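Local coordinates for beta-phenylalanine aminotransferase (Variovorax paradoxus, PDB 4AO9), which transfers the amino group of beta-phenylalanine, and probably of related beta-amino acids, to a keto acid acceptor with the help of pyridoxal-5'-phosphate, at residues R355-A360 with D431-V436; F405-N410 with V436-S441. All coordinates share one frame; numbering follows the deposited sequence.

Contact 1 (R355-A360 with D431-V436); sequences RARLNA and DIDRYV
R357 lays one face of its guanidinium group over the CG2 methyl of V436, which stands 3.6 Å above the plane and over its centre. The two side chains meet at about a right angle, the methyl pressing on the flat of the group while its rim stays available for polar bonding. That rim is used at once: NH1 and NH2 both turn to D433 OD1, each at 3.0 Å, so one carboxylate oxygen takes two N-H groups end-on. The oxygen lies near the guanidinium plane, but the carboxylate is turned 68° against it, and both bonds are bent. A bend at chi3 (70°) swings the end of the arginine chain round to this grip. Arginine suits the place because its flat group can rest on an aliphatic methyl and hold an acid with its edge.

Away from this exposed salt bridge, toward the buried side, the contact turns apolar. L358 CD1 approaches Y435 CE1 at 3.9 Å, and its other methyl, CD2, lies 4.1 Å from V436 CG2. A branched leucine can thus touch both an aromatic ring and a beta-branched valine.

The segments run nearly parallel, 20° apart, with their axes 10.7 Å from each other at the closest. They belong to helices 341-365 and 429-445, a side-by-side pair in the C-terminal part of this class-III (fold type I) aminotransferase, with the salt bridge on the solvent side of a small apolar seam; strand 370-374 adjoins that seam through F371, which touches both L358 and Y435, and strand 377-381 brings M378 against L358.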
ATOM      1  N   ARG A 355       3.612  26.485  19.148  1.00 13.81           N
ATOM      2  CA  ARG A 355       2.462  27.083  18.482  1.00 13.87           C
ATOM      3  C   ARG A 355       2.026  28.377  19.171  1.00 14.64           C
ATOM      4  O   ARG A 355       1.687  29.356  18.505  1.00 14.78           O
ATOM      5  CB  ARG A 355       1.286  26.101  18.355  1.00 13.62           C
ATOM      6  CG  ARG A 355       0.316  26.518  17.258  1.00 14.34           C
ATOM      7  CD  ARG A 355      -0.875  25.558  17.094  1.00 15.31           C
ATOM      8  NE  ARG A 355      -1.879  25.733  18.143  1.00 16.00           N
ATOM      9  CZ  ARG A 355      -2.031  24.920  19.183  1.00 16.83           C
ATOM     10  NH1 ARG A 355      -1.255  23.848  19.336  1.00 15.36           N
ATOM     11  NH2 ARG A 355      -2.969  25.179  20.079  1.00 19.17           N
ATOM     12  N   ALA A 356       2.046  28.370  20.500  1.00 15.44           N
ATOM     13  CA  ALA A 356       1.691  29.562  21.269  1.00 16.08           C
ATOM     14  C   ALA A 356       2.686  30.696  21.017  1.00 16.18           C
ATOM     15  O   ALA A 356       2.270  31.846  20.834  1.00 16.80           O
ATOM     16  CB  ALA A 356       1.588  29.240  22.749  1.00 16.68           C
ATOM     17  N   ARG A 357       3.980  30.376  20.988  1.00 15.81           N
ATOM     18  CA  ARG A 357       5.011  31.374  20.681  1.00 16.05           C
ATOM     19  C   ARG A 357       4.775  31.989  19.306  1.00 15.74           C
ATOM     20  O   ARG A 357       4.842  33.205  19.141  1.00 16.87           O
ATOM     21  CB  ARG A 357       6.416  30.777  20.746  1.00 16.36           C
ATOM     22  CG  ARG A 357       6.972  30.577  22.149  1.00 18.39           C
ATOM     23  CD  ARG A 357       8.260  29.767  22.100  1.00 19.42           C
ATOM     24  NE  ARG A 357       9.380  30.501  21.518  1.00 20.74           N
ATOM     25  CZ  ARG A 357      10.571  29.972  21.246  1.00 20.87           C
ATOM     26  NH1 ARG A 357      10.809  28.682  21.478  1.00 20.85           N
ATOM     27  NH2 ARG A 357      11.529  30.729  20.729  1.00 22.01           N
ATOM     28  N   LEU A 358       4.486  31.148  18.318  1.00 14.65           N
ATOM     29  CA  LEU A 358       4.268  31.633  16.964  1.00 14.01           C
ATOM     30  C   LEU A 358       3.021  32.496  16.841  1.00 14.28           C
ATOM     31  O   LEU A 358       3.050  33.532  16.180  1.00 14.57           O
ATOM     32  CB  LEU A 358       4.190  30.460  15.987  1.00 13.53           C
ATOM     33  CG  LEU A 358       5.484  29.687  15.769  1.00 13.14           C
ATOM     34  CD1 LEU A 358       5.163  28.365  15.074  1.00 11.76           C
ATOM     35  CD2 LEU A 358       6.494  30.509  14.969  1.00 13.79           C
ATOM     36  N   ASN A 359       1.924  32.060  17.456  1.00 14.75           N
ATOM     37  CA  ASN A 359       0.689  32.838  17.437  1.00 15.24           C
ATOM     38  C   ASN A 359       0.817  34.180  18.150  1.00 15.88           C
ATOM     39  O   ASN A 359       0.274  35.177  17.684  1.00 16.68           O
ATOM     40  CB  ASN A 359      -0.476  31.998  17.948  1.00 15.11           C
ATOM     41  CG  ASN A 359      -0.964  31.031  16.895  1.00 15.75           C
ATOM     42  OD1 ASN A 359      -0.927  31.344  15.705  1.00 16.04           O
ATOM     43  ND2 ASN A 359      -1.419  29.860  17.319  1.00 14.81           N
ATOM     44  N   ALA A 360       1.583  34.203  19.233  1.00 16.43           N
ATOM     45  CA  ALA A 360       1.838  35.450  19.962  1.00 17.17           C
ATOM     46  C   ALA A 360       2.630  36.420  19.091  1.00 17.64           C
ATOM     47  O   ALA A 360       2.312  37.617  19.033  1.00 18.31           O
ATOM     48  CB  ALA A 360       2.571  35.167  21.263  1.00 17.70           C
ATOM     49  N   ASP A 431      16.837  24.245  17.581  1.00 18.62           N
ATOM     50  CA  ASP A 431      16.203  24.138  16.263  1.00 18.21           C
ATOM     51  C   ASP A 431      14.865  24.865  16.268  1.00 17.05           C
ATOM     52  O   ASP A 431      14.542  25.608  15.342  1.00 16.79           O
ATOM     53  CB  ASP A 431      15.947  22.668  15.892  1.00 18.04           C
ATOM     54  CG  ASP A 431      17.220  21.880  15.614  1.00 19.90           C
ATOM     55  OD1 ASP A 431      18.231  22.464  15.166  1.00 21.30           O
ATOM     56  OD2 ASP A 431      17.207  20.652  15.826  1.00 19.31           O
ATOM     57  N   ILE A 432      14.088  24.631  17.318  1.00 16.80           N
ATOM     58  CA  ILE A 432      12.769  25.240  17.446  1.00 16.88           C
ATOM     59  C   ILE A 432      12.893  26.771  17.576  1.00 17.23           C
ATOM     60  O   ILE A 432      12.144  27.513  16.945  1.00 16.30           O
ATOM     61  CB  ILE A 432      11.955  24.577  18.575  1.00 17.16           C
ATOM     62  CG1 ILE A 432      11.602  23.130  18.158  1.00 18.39           C
ATOM     63  CG2 ILE A 432      10.713  25.399  18.893  1.00 17.42           C
ATOM     64  CD1 ILE A 432      10.936  22.291  19.237  1.00 20.10           C
ATOM     65  N   ASP A 433      13.878  27.230  18.350  1.00 18.06           N
ATOM     66  CA  ASP A 433      14.155  28.665  18.454  1.00 18.96           C
ATOM     67  C   ASP A 433      14.435  29.271  17.083  1.00 18.61           C
ATOM     68  O   ASP A 433      13.984  30.380  16.788  1.00 18.62           O
ATOM     69  CB  ASP A 433      15.355  28.936  19.373  1.00 19.42           C
ATOM     70  CG  ASP A 433      15.031  28.758  20.844  1.00 21.14           C
ATOM     71  OD1 ASP A 433      13.842  28.818  21.224  1.00 22.87           O
ATOM     72  OD2 ASP A 433      15.986  28.567  21.635  1.00 23.23           O
ATOM     73  N   ARG A 434      15.174  28.537  16.248  1.00 18.15           N
ATOM     74  CA  ARG A 434      15.491  28.999  14.898  1.00 18.68           C
ATOM     75  C   ARG A 434      14.250  29.110  14.021  1.00 17.72           C
ATOM     76  O   ARG A 434      14.159  30.033  13.215  1.00 17.52           O
ATOM     77  CB  ARG A 434      16.553  28.119  14.228  1.00 19.12           C
ATOM     78  CG  ARG A 434      17.947  28.326  14.810  1.00 23.02           C
ATOM     79  CD  ARG A 434      19.054  27.954  13.828  1.00 27.97           C
ATOM     80  NE  ARG A 434      18.950  26.563  13.397  1.00 31.20           N
ATOM     81  CZ  ARG A 434      19.303  25.514  14.138  1.00 33.50           C
ATOM     82  NH1 ARG A 434      19.793  25.679  15.365  1.00 33.99           N
ATOM     83  NH2 ARG A 434      19.154  24.290  13.647  1.00 33.64           N
ATOM     84  N   TYR A 435      13.300  28.180  14.171  1.00 16.60           N
ATOM     85  CA  TYR A 435      12.035  28.295  13.450  1.00 15.77           C
ATOM     86  C   TYR A 435      11.299  29.591  13.815  1.00 15.87           C
ATOM     87  O   TYR A 435      10.879  30.340  12.928  1.00 15.48           O
ATOM     88  CB  TYR A 435      11.131  27.048  13.617  1.00 15.03           C
ATOM     89  CG  TYR A 435       9.955  27.101  12.655  1.00 14.17           C
ATOM     90  CD1 TYR A 435       8.786  27.783  12.999  1.00 14.01           C
ATOM     91  CD2 TYR A 435      10.023  26.512  11.388  1.00 13.32           C
ATOM     92  CE1 TYR A 435       7.721  27.879  12.121  1.00 13.08           C
ATOM     93  CE2 TYR A 435       8.947  26.604  10.493  1.00 12.51           C
ATOM     94  CZ  TYR A 435       7.801  27.288  10.876  1.00 11.72           C
ATOM     95  OH  TYR A 435       6.740  27.423  10.024  1.00 13.16           O
ATOM     96  N   VAL A 436      11.176  29.854  15.114  1.00 15.70           N
ATOM     97  CA  VAL A 436      10.494  31.061  15.600  1.00 15.86           C
ATOM     98  C   VAL A 436      11.198  32.319  15.082  1.00 16.06           C
ATOM     99  O   VAL A 436      10.549  33.239  14.591  1.00 16.16           O
ATOM    100  CB  VAL A 436      10.403  31.086  17.141  1.00 16.38           C
ATOM    101  CG1 VAL A 436       9.761  32.383  17.629  1.00 16.66           C
ATOM    102  CG2 VAL A 436       9.600  29.898  17.635  1.00 15.55           C
TER

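Contact 2 (F405-N410 with V436-S441); sequences FFHLLN and VAAIGS
H407 NE2 sits between two oxygens of the other helix, the backbone carbonyl of A438 and the hydroxyl of S441. It donates to A438 O at 2.9 Å, in a bond bent to 132° at the hydrogen. S441 OG is also 2.9 Å from NE2, in a hydrogen bond whose direction stays open; if NE2 is the donor here too, its one hydrogen is shared between the two oxygens, which fits the equal bend on both sides. Both oxygens approach at the ring's edge, S441 OG in its plane and A438 O tilted somewhat out of it. With CG anti to the backbone N (chi1 173°), the imidazole extends from its helix across to its neighbour. Histidine suits the place because its ring puts a nitrogen able to hydrogen-bond at the outer edge, where it serves carbonyl and hydroxyl together. Serine matches it with a short side chain whose OG meets that edge.

The two segments come from helices 398-410 and 429-445, elements of the C-terminal part of this class-III aminotransferase, and cross steeply at 123° with their axes 10.0 Å apart. The nearest CA atoms are those of L408 and A438. There the small alanine presents only a methyl, and L408 CD2 rests on A438 CB at 3.7 Å. The same leucine methyl reaches I439 CD1 at 4.3 Å, so it is shared by two successive residues. A leucine in place of H407 has no ring nitrogen, so A438 O would probably lose this donor and the S441 hydroxyl this partner, weakening the polar tie between the helices.

Strand 413-414 flanks the apolar side, where I413 touches L408 and A438, while F442 meets the imidazole ring of H407.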
ATOM      1  N   PHE A 405       7.804  29.446   2.335  1.00 12.52           N
ATOM      2  CA  PHE A 405       8.584  28.246   2.044  1.00 12.52           C
ATOM      3  C   PHE A 405      10.012  28.579   1.600  1.00 12.58           C
ATOM      4  O   PHE A 405      10.975  28.032   2.138  1.00 12.26           O
ATOM      5  CB  PHE A 405       7.876  27.385   0.984  1.00 12.92           C
ATOM      6  CG  PHE A 405       8.688  26.211   0.525  1.00 12.68           C
ATOM      7  CD1 PHE A 405       8.753  25.048   1.298  1.00 14.27           C
ATOM      8  CD2 PHE A 405       9.416  26.275  -0.663  1.00 14.19           C
ATOM      9  CE1 PHE A 405       9.524  23.963   0.888  1.00 13.93           C
ATOM     10  CE2 PHE A 405      10.193  25.187  -1.082  1.00 14.83           C
ATOM     11  CZ  PHE A 405      10.246  24.034  -0.298  1.00 15.14           C
ATOM     12  N   PHE A 406      10.140  29.488   0.633  1.00 12.64           N
ATOM     13  CA  PHE A 406      11.461  29.866   0.123  1.00 13.29           C
ATOM     14  C   PHE A 406      12.287  30.631   1.150  1.00 13.06           C
ATOM     15  O   PHE A 406      13.497  30.419   1.262  1.00 13.31           O
ATOM     16  CB  PHE A 406      11.345  30.654  -1.188  1.00 14.22           C
ATOM     17  CG  PHE A 406      10.844  29.832  -2.343  1.00 14.11           C
ATOM     18  CD1 PHE A 406      11.607  28.775  -2.843  1.00 13.96           C
ATOM     19  CD2 PHE A 406       9.614  30.109  -2.938  1.00 15.11           C
ATOM     20  CE1 PHE A 406      11.143  28.005  -3.899  1.00 15.43           C
ATOM     21  CE2 PHE A 406       9.142  29.339  -3.995  1.00 16.30           C
ATOM     22  CZ  PHE A 406       9.913  28.285  -4.478  1.00 15.98           C
ATOM     23  N   HIS A 407      11.621  31.489   1.923  1.00 13.64           N
ATOM     24  CA  HIS A 407      12.272  32.171   3.027  1.00 13.96           C
ATOM     25  C   HIS A 407      12.857  31.172   4.023  1.00 13.68           C
ATOM     26  O   HIS A 407      13.998  31.321   4.452  1.00 14.53           O
ATOM     27  CB  HIS A 407      11.311  33.130   3.745  1.00 14.23           C
ATOM     28  CG  HIS A 407      11.890  33.728   4.988  1.00 14.84           C
ATOM     29  ND1 HIS A 407      12.799  34.766   4.957  1.00 16.85           N
ATOM     30  CD2 HIS A 407      11.727  33.406   6.293  1.00 15.81           C
ATOM     31  CE1 HIS A 407      13.157  35.066   6.192  1.00 17.41           C
ATOM     32  NE2 HIS A 407      12.519  34.260   7.022  1.00 16.98           N
ATOM     33  N   LEU A 408      12.076  30.153   4.384  1.00 13.21           N
ATOM     34  CA  LEU A 408      12.547  29.165   5.345  1.00 13.03           C
ATOM     35  C   LEU A 408      13.757  28.414   4.801  1.00 13.11           C
ATOM     36  O   LEU A 408      14.721  28.188   5.529  1.00 13.44           O
ATOM     37  CB  LEU A 408      11.410  28.220   5.776  1.00 12.33           C
ATOM     38  CG  LEU A 408      10.362  28.872   6.687  1.00 12.10           C
ATOM     39  CD1 LEU A 408       9.165  27.935   6.830  1.00 12.10           C
ATOM     40  CD2 LEU A 408      10.941  29.234   8.053  1.00 13.22           C
ATOM     41  N   LEU A 409      13.736  28.073   3.512  1.00 13.06           N
ATOM     42  CA  LEU A 409      14.927  27.470   2.896  1.00 13.57           C
ATOM     43  C   LEU A 409      16.151  28.365   3.070  1.00 14.20           C
ATOM     44  O   LEU A 409      17.224  27.871   3.404  1.00 14.28           O
ATOM     45  CB  LEU A 409      14.719  27.156   1.410  1.00 13.69           C
ATOM     46  CG  LEU A 409      13.721  26.059   1.030  1.00 12.80           C
ATOM     47  CD1 LEU A 409      13.668  25.919  -0.485  1.00 14.35           C
ATOM     48  CD2 LEU A 409      14.072  24.715   1.667  1.00 12.44           C
ATOM     49  N   ASN A 410      15.981  29.672   2.850  1.00 15.18           N
ATOM     50  CA  ASN A 410      17.083  30.636   3.041  1.00 16.09           C
ATOM     51  C   ASN A 410      17.613  30.657   4.476  1.00 16.70           C
ATOM     52  O   ASN A 410      18.794  30.950   4.711  1.00 17.48           O
ATOM     53  CB  ASN A 410      16.644  32.058   2.673  1.00 17.08           C
ATOM     54  CG  ASN A 410      16.290  32.224   1.204  1.00 18.70           C
ATOM     55  OD1 ASN A 410      15.511  33.122   0.856  1.00 23.20           O
ATOM     56  ND2 ASN A 410      16.854  31.397   0.344  1.00 20.62           N
ATOM     57  N   VAL A 436      11.176  29.854  15.114  1.00 15.70           N
ATOM     58  CA  VAL A 436      10.494  31.061  15.600  1.00 15.86           C
ATOM     59  C   VAL A 436      11.198  32.319  15.082  1.00 16.06           C
ATOM     60  O   VAL A 436      10.549  33.239  14.591  1.00 16.16           O
ATOM     61  CB  VAL A 436      10.403  31.086  17.141  1.00 16.38           C
ATOM     62  CG1 VAL A 436       9.761  32.383  17.629  1.00 16.66           C
ATOM     63  CG2 VAL A 436       9.600  29.898  17.635  1.00 15.55           C
ATOM     64  N   ALA A 437      12.528  32.324  15.152  1.00 15.93           N
ATOM     65  CA  ALA A 437      13.314  33.443  14.641  1.00 16.48           C
ATOM     66  C   ALA A 437      13.110  33.646  13.138  1.00 16.36           C
ATOM     67  O   ALA A 437      13.079  34.783  12.663  1.00 17.47           O
ATOM     68  CB  ALA A 437      14.790  33.264  14.978  1.00 16.38           C
ATOM     69  N   ALA A 438      12.941  32.546  12.395  1.00 15.79           N
ATOM     70  CA  ALA A 438      12.737  32.617  10.948  1.00 15.84           C
ATOM     71  C   ALA A 438      11.362  33.167  10.564  1.00 15.83           C
ATOM     72  O   ALA A 438      11.219  33.860   9.556  1.00 15.97           O
ATOM     73  CB  ALA A 438      12.992  31.261  10.299  1.00 15.50           C
ATOM     74  N   ILE A 439      10.351  32.874  11.380  1.00 15.73           N
ATOM     75  CA  ILE A 439       9.040  33.483  11.188  1.00 16.00           C
ATOM     76  C   ILE A 439       9.122  34.974  11.510  1.00 16.54           C
ATOM     77  O   ILE A 439       8.530  35.796  10.812  1.00 16.65           O
ATOM     78  CB  ILE A 439       7.939  32.759  12.024  1.00 15.36           C
ATOM     79  CG1 ILE A 439       7.848  31.274  11.623  1.00 15.31           C
ATOM     80  CG2 ILE A 439       6.567  33.458  11.891  1.00 16.49           C
ATOM     81  CD1 ILE A 439       7.572  31.015  10.130  1.00 15.16           C
ATOM     82  N   GLY A 440       9.882  35.309  12.552  1.00 17.08           N
ATOM     83  CA  GLY A 440      10.139  36.708  12.913  1.00 18.04           C
ATOM     84  C   GLY A 440      10.796  37.468  11.775  1.00 18.67           C
ATOM     85  O   GLY A 440      10.361  38.569  11.420  1.00 19.20           O
ATOM     86  N   SER A 441      11.834  36.876  11.185  1.00 18.93           N
ATOM     87  CA  SER A 441      12.515  37.516  10.060  1.00 19.62           C
ATOM     88  C   SER A 441      11.646  37.546   8.803  1.00 19.44           C
ATOM     89  O   SER A 441      11.743  38.477   8.004  1.00 20.47           O
ATOM     90  CB  SER A 441      13.883  36.877   9.783  1.00 19.68           C
ATOM     91  OG  SER A 441      13.759  35.526   9.380  1.00 20.28           O
TER

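How the contacts relate
Both contacts are built on helix 429-445, yet different partners use different sides of it: helix 341-365 runs almost alongside in contact 1, helix 398-410 crosses steeply in contact 2. V436 ends one segment and begins the other, but does its packing in contact 1. The centres lie about 11 Å apart, and the apolar layers join, L358 CD2 meeting I439 CG1 at 3.7 Å and Y435 CE2 meeting L408 CD1 at 3.9 Å. Contact 1 is only partly buried, and its polar element is a pair of full charges toward the surface. Contact 2 is buried overall through its apolar side; its polar end, an imidazole, a hydroxyl and a main-chain carbonyl, involves the partly exposed H407 and S441.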